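Local coordinates for protein exosome complex exonuclease RRP46 homolog (Oryza sativa Japonica Group, PDB 3HKM) that binds double-stranded DNA and single-stranded RNA, has hydrolytic DNase and phosphorolytic RNase activities in vitro, and is a probable component of the exosome core, at residues 89-94 against 136-141; 104-109 against 121-126. All coordinates share one frame; numbering follows the deposited sequence.

Interaction 1 of 2, residues 89-94 against 136-141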
loop_
_atom_site.group_PDB
_atom_site.type_symbol
_atom_site.label_atom_id
_atom_site.label_comp_id
_atom_site.label_asym_id
_atom_site.label_seq_id
_atom_site.Cartn_x
_atom_site.Cartn_y
_atom_site.Cartn_z
ATOM N N GLN A 89 -9.813 1.633 -4.925
ATOM C CA GLN A 89 -11.175 2.014 -5.282
ATOM C C GLN A 89 -11.797 2.815 -4.138
ATOM O O GLN A 89 -12.574 3.751 -4.355
ATOM C CB GLN A 89 -12.016 0.770 -5.607
ATOM C CG GLN A 89 -11.573 0.060 -6.879
ATOM C CD GLN A 89 -12.371 -1.193 -7.185
ATOM O OE1 GLN A 89 -12.850 -1.881 -6.284
ATOM N NE2 GLN A 89 -12.506 -1.502 -8.468
ATOM N N SER A 90 -11.425 2.443 -2.920
ATOM C CA SER A 90 -11.877 3.112 -1.707
ATOM C C SER A 90 -11.441 4.576 -1.615
ATOM O O SER A 90 -12.263 5.459 -1.342
ATOM C CB SER A 90 -11.378 2.351 -0.475
ATOM O OG SER A 90 -11.719 3.036 0.714
ATOM N N ILE A 91 -10.157 4.839 -1.840
ATOM C CA ILE A 91 -9.635 6.188 -1.628
ATOM C C ILE A 91 -9.858 7.109 -2.812
ATOM O O ILE A 91 -9.841 8.317 -2.658
ATOM C CB ILE A 91 -8.131 6.193 -1.283
ATOM C CG1 ILE A 91 -7.289 6.014 -2.547
ATOM C CG2 ILE A 91 -7.805 5.151 -0.209
ATOM C CD1 ILE A 91 -5.792 6.068 -2.298
ATOM N N CYS A 92 -10.063 6.536 -3.991
ATOM C CA CYS A 92 -10.274 7.329 -5.196
ATOM C C CYS A 92 -11.649 7.976 -5.192
ATOM O O CYS A 92 -12.645 7.334 -4.845
ATOM C CB CYS A 92 -10.104 6.463 -6.449
ATOM S SG CYS A 92 -8.380 6.073 -6.874
ATOM N N LEU A 93 -11.712 9.252 -5.569
ATOM C CA LEU A 93 -13.009 9.892 -5.764
ATOM C C LEU A 93 -13.567 9.520 -7.148
ATOM O O LEU A 93 -13.022 9.913 -8.185
ATOM C CB LEU A 93 -12.916 11.408 -5.581
ATOM C CG LEU A 93 -14.283 12.091 -5.456
ATOM C CD1 LEU A 93 -15.233 11.218 -4.644
ATOM C CD2 LEU A 93 -14.162 13.482 -4.842
ATOM N N LEU A 94 -14.659 8.763 -7.150
ATOM C CA LEU A 94 -15.126 8.070 -8.351
ATOM C C LEU A 94 -16.122 8.879 -9.171
ATOM O O LEU A 94 -16.420 8.551 -10.322
ATOM C CB LEU A 94 -15.725 6.703 -7.978
ATOM C CG LEU A 94 -16.743 6.613 -6.825
ATOM C CD1 LEU A 94 -16.186 7.066 -5.452
ATOM C CD2 LEU A 94 -18.014 7.377 -7.162
ATOM N N HIS A 136 -8.654 11.049 -0.088
ATOM C CA HIS A 136 -7.647 11.248 0.944
ATOM C C HIS A 136 -6.468 10.344 0.614
ATOM O O HIS A 136 -6.586 9.436 -0.210
ATOM C CB HIS A 136 -8.205 10.866 2.316
ATOM C CG HIS A 136 -9.011 9.606 2.299
ATOM N ND1 HIS A 136 -8.442 8.363 2.123
ATOM C CD2 HIS A 136 -10.345 9.398 2.402
ATOM C CE1 HIS A 136 -9.390 7.442 2.131
ATOM N NE2 HIS A 136 -10.554 8.043 2.299
ATOM N N LEU A 137 -5.334 10.603 1.254
ATOM C CA LEU A 137 -4.167 9.731 1.146
ATOM C C LEU A 137 -4.416 8.383 1.826
ATOM O O LEU A 137 -5.142 8.303 2.816
ATOM C CB LEU A 137 -2.957 10.388 1.813
ATOM C CG LEU A 137 -1.980 11.226 0.996
ATOM C CD1 LEU A 137 -2.690 12.221 0.094
ATOM C CD2 LEU A 137 -1.005 11.919 1.930
ATOM N N ALA A 138 -3.805 7.332 1.292
ATOM C CA ALA A 138 -3.752 6.045 1.976
ATOM C C ALA A 138 -2.320 5.785 2.452
ATOM O O ALA A 138 -1.384 5.763 1.653
ATOM C CB ALA A 138 -4.232 4.926 1.073
ATOM N N VAL A 139 -2.155 5.603 3.756
ATOM C CA VAL A 139 -0.851 5.297 4.331
ATOM C C VAL A 139 -0.934 3.956 5.066
ATOM O O VAL A 139 -1.629 3.829 6.070
ATOM C CB VAL A 139 -0.353 6.448 5.260
ATOM C CG1 VAL A 139 0.740 5.969 6.192
ATOM C CG2 VAL A 139 0.141 7.617 4.433
ATOM N N ALA A 140 -0.238 2.950 4.544
ATOM C CA ALA A 140 -0.334 1.595 5.081
ATOM C C ALA A 140 0.905 1.214 5.882
ATOM O O ALA A 140 2.007 1.636 5.557
ATOM C CB ALA A 140 -0.561 0.594 3.959
ATOM N N ILE A 141 0.717 0.412 6.927
ATOM C CA ILE A 141 1.830 -0.034 7.763
ATOM C C ILE A 141 1.644 -1.483 8.209
ATOM O O ILE A 141 0.593 -1.843 8.741
ATOM C CB ILE A 141 1.993 0.850 9.020
ATOM C CG1 ILE A 141 2.252 2.311 8.635
ATOM C CG2 ILE A 141 3.115 0.321 9.895
ATOM C CD1 ILE A 141 2.340 3.251 9.819
#
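I91, in the last turn of helix 77-91, pushes its side chain at H136 and A138, where the chain runs into strand 138-145. The tight part lies around its beta branch. Methyl CG2 meets two partners at once: imidazole carbon CE1 of H136 at 3.6 Å and the CB methyl of A138 at 3.8 Å. The other arm, CG1, stands between the backbone N and the carbonyl carbon (chi1 79°) and runs on extended, which carries CD1 of I91 alongside CB of A138, 3.9 Å away. Ring and isoleucine meet at a slant. The carbonyl O of H136, buried here with no hydrogen-bonding partner in the model, lies 3.7 Å from CB of I91. Cutting I91 back to an alanine is likely to strip the A138 methyl of both its isoleucine neighbours and open a gap between helix end and strand, while the imidazole would lose CG2 but keep CB. Although its CE1 corner is packed, H136 is partly exposed and makes this the more open side; a weak bond runs from ND1 of H136 to O of L137 (3.4 Å, 151° at the hydrogen). Among its neighbours, the contact is framed by backbone hydrogen bonds between I91 and K135 and between L137 and N173, while L127 of helix 115-130, V170 and P172 of strand 165-172, and the loop residue I195 close in around the three side chains.

Interaction 2 of 2, residues 104-109 against 121-126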
loop_
_atom_site.group_PDB
_atom_site.type_symbol
_atom_site.label_atom_id
_atom_site.label_comp_id
_atom_site.label_asym_id
_atom_site.label_seq_id
_atom_site.Cartn_x
_atom_site.Cartn_y
_atom_site.Cartn_z
ATOM N N VAL A 104 -4.007 0.532 -12.721
ATOM C CA VAL A 104 -2.824 0.514 -11.883
ATOM C C VAL A 104 -2.065 -0.796 -12.081
ATOM O O VAL A 104 -2.640 -1.884 -11.986
ATOM C CB VAL A 104 -3.215 0.659 -10.398
ATOM C CG1 VAL A 104 -1.978 0.708 -9.514
ATOM C CG2 VAL A 104 -4.078 1.893 -10.198
ATOM N N ILE A 105 -0.775 -0.693 -12.373
ATOM C CA ILE A 105 0.083 -1.865 -12.413
ATOM C C ILE A 105 1.109 -1.782 -11.297
ATOM O O ILE A 105 1.769 -0.767 -11.120
ATOM C CB ILE A 105 0.789 -2.036 -13.767
ATOM C CG1 ILE A 105 -0.244 -2.263 -14.869
ATOM C CG2 ILE A 105 1.754 -3.213 -13.716
ATOM C CD1 ILE A 105 0.354 -2.767 -16.158
ATOM N N LEU A 106 1.208 -2.859 -10.533
ATOM C CA LEU A 106 2.129 -2.945 -9.420
ATOM C C LEU A 106 3.147 -4.039 -9.722
ATOM O O LEU A 106 2.795 -5.206 -9.861
ATOM C CB LEU A 106 1.362 -3.242 -8.129
ATOM C CG LEU A 106 2.087 -3.144 -6.785
ATOM C CD1 LEU A 106 2.955 -4.368 -6.510
ATOM C CD2 LEU A 106 2.899 -1.860 -6.703
ATOM N N GLN A 107 4.405 -3.648 -9.854
ATOM C CA GLN A 107 5.473 -4.591 -10.130
ATOM C C GLN A 107 6.383 -4.717 -8.915
ATOM O O GLN A 107 7.019 -3.741 -8.499
ATOM C CB GLN A 107 6.276 -4.130 -11.344
ATOM C CG GLN A 107 7.571 -4.910 -11.572
ATOM C CD GLN A 107 7.325 -6.342 -12.028
ATOM O OE1 GLN A 107 7.712 -7.305 -11.352
ATOM N NE2 GLN A 107 6.668 -6.490 -13.173
ATOM N N VAL A 108 6.443 -5.920 -8.343
ATOM C CA VAL A 108 7.355 -6.198 -7.232
ATOM C C VAL A 108 8.804 -6.321 -7.698
ATOM O O VAL A 108 9.108 -7.035 -8.655
ATOM C CB VAL A 108 6.943 -7.457 -6.460
ATOM C CG1 VAL A 108 7.896 -7.704 -5.301
ATOM C CG2 VAL A 108 5.534 -7.294 -5.948
ATOM N N VAL A 109 9.689 -5.601 -7.016
ATOM C CA VAL A 109 11.104 -5.554 -7.365
ATOM C C VAL A 109 11.919 -6.333 -6.337
ATOM O O VAL A 109 12.826 -7.081 -6.684
ATOM C CB VAL A 109 11.608 -4.086 -7.449
ATOM C CG1 VAL A 109 13.128 -4.036 -7.508
ATOM C CG2 VAL A 109 10.985 -3.379 -8.653
ATOM N N ASN A 121 1.268 2.056 -0.303
ATOM C CA ASN A 121 1.886 3.379 -0.272
ATOM C C ASN A 121 2.419 3.810 -1.636
ATOM O O ASN A 121 2.248 4.956 -2.055
ATOM C CB ASN A 121 3.035 3.385 0.731
ATOM C CG ASN A 121 2.575 3.106 2.142
ATOM O OD1 ASN A 121 3.245 2.404 2.894
ATOM N ND2 ASN A 121 1.427 3.650 2.508
ATOM N N ALA A 122 3.095 2.882 -2.304
ATOM C CA ALA A 122 3.609 3.096 -3.651
ATOM C C ALA A 122 2.507 3.563 -4.595
ATOM O O ALA A 122 2.701 4.471 -5.402
ATOM C CB ALA A 122 4.217 1.809 -4.164
ATOM N N CYS A 123 1.351 2.917 -4.488
ATOM C CA CYS A 123 0.240 3.149 -5.397
ATOM C C CYS A 123 -0.456 4.446 -5.079
ATOM O O CYS A 123 -0.967 5.112 -5.978
ATOM C CB CYS A 123 -0.753 1.990 -5.344
ATOM S SG CYS A 123 -0.246 0.585 -6.345
ATOM N N CYS A 124 -0.485 4.805 -3.801
ATOM C CA CYS A 124 -1.056 6.091 -3.405
ATOM C C CYS A 124 -0.221 7.232 -3.965
ATOM O O CYS A 124 -0.756 8.266 -4.366
ATOM C CB CYS A 124 -1.150 6.219 -1.887
ATOM S SG CYS A 124 -1.710 7.858 -1.350
ATOM N N ALA A 125 1.092 7.038 -3.990
ATOM C CA ALA A 125 1.996 8.049 -4.529
ATOM C C ALA A 125 1.845 8.195 -6.038
ATOM O O ALA A 125 1.811 9.312 -6.555
ATOM C CB ALA A 125 3.431 7.727 -4.172
ATOM N N ALA A 126 1.762 7.068 -6.743
ATOM C CA ALA A 126 1.624 7.079 -8.196
ATOM C C ALA A 126 0.287 7.678 -8.665
ATOM O O ALA A 126 0.248 8.402 -9.655
ATOM C CB ALA A 126 1.820 5.693 -8.758
#
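V104 and L106, on strand 100-110, both reach the sulfur of C123 on helix 115-130, and every contact across this pair of segments is apolar. The closer is methyl CG1 of V104, 3.6 Å from SG of C123. That methyl lies anti to its own backbone N (chi1 -177°), on a side chain whose CA-CB bond is already directed at the helix. L106 comes in less directly: its CA-CB bond runs past the helix, and its CD2 branch comes to 4.0 Å from SG of C123. The sulfur is thus touched by two methyls from residues two apart on the strand. The layer belongs to the RNase PH fold, in which a helix packs on a mixed beta-sheet; here the chain passes from strand 100-110 through a short connection into helix 115-130, which folds back against the sheet. No hydrogen bond crosses between the two segments; the helix bonds along itself and the strand to its sheet neighbours. In the helix A125 N bonds to N121 O at 3.1 Å and A126 N to A122 O at the same length, while V104 and L106 pair through their backbones with strand 61-67 and I105 with A43 of strand 38-49. L84 and L88 of helix 77-91 pack on the same buried cluster, both touching C123, and V40 of strand 38-49 lies against L106.

How the interactions relate
Both contacts are buried and apolar, with no hydrogen bond across either, but interaction 2 is wholly interior whereas interaction 1 includes a partly exposed histidine. Interaction 2 joins the mixed sheet to helix 115-130 with two aliphatic methyls against a sulfur; interaction 1 sets an isoleucine against an imidazole and an alanine, where a helix end meets the antiparallel sheet. Helices 77-91 and 115-130 tie them together: the first supplies I91 to interaction 1 and L84 and L88 to the surroundings of interaction 2, and the second packs C123 on one sheet while N121 and C124 lie against strand 138-145. Their centres are about 13 Å apart.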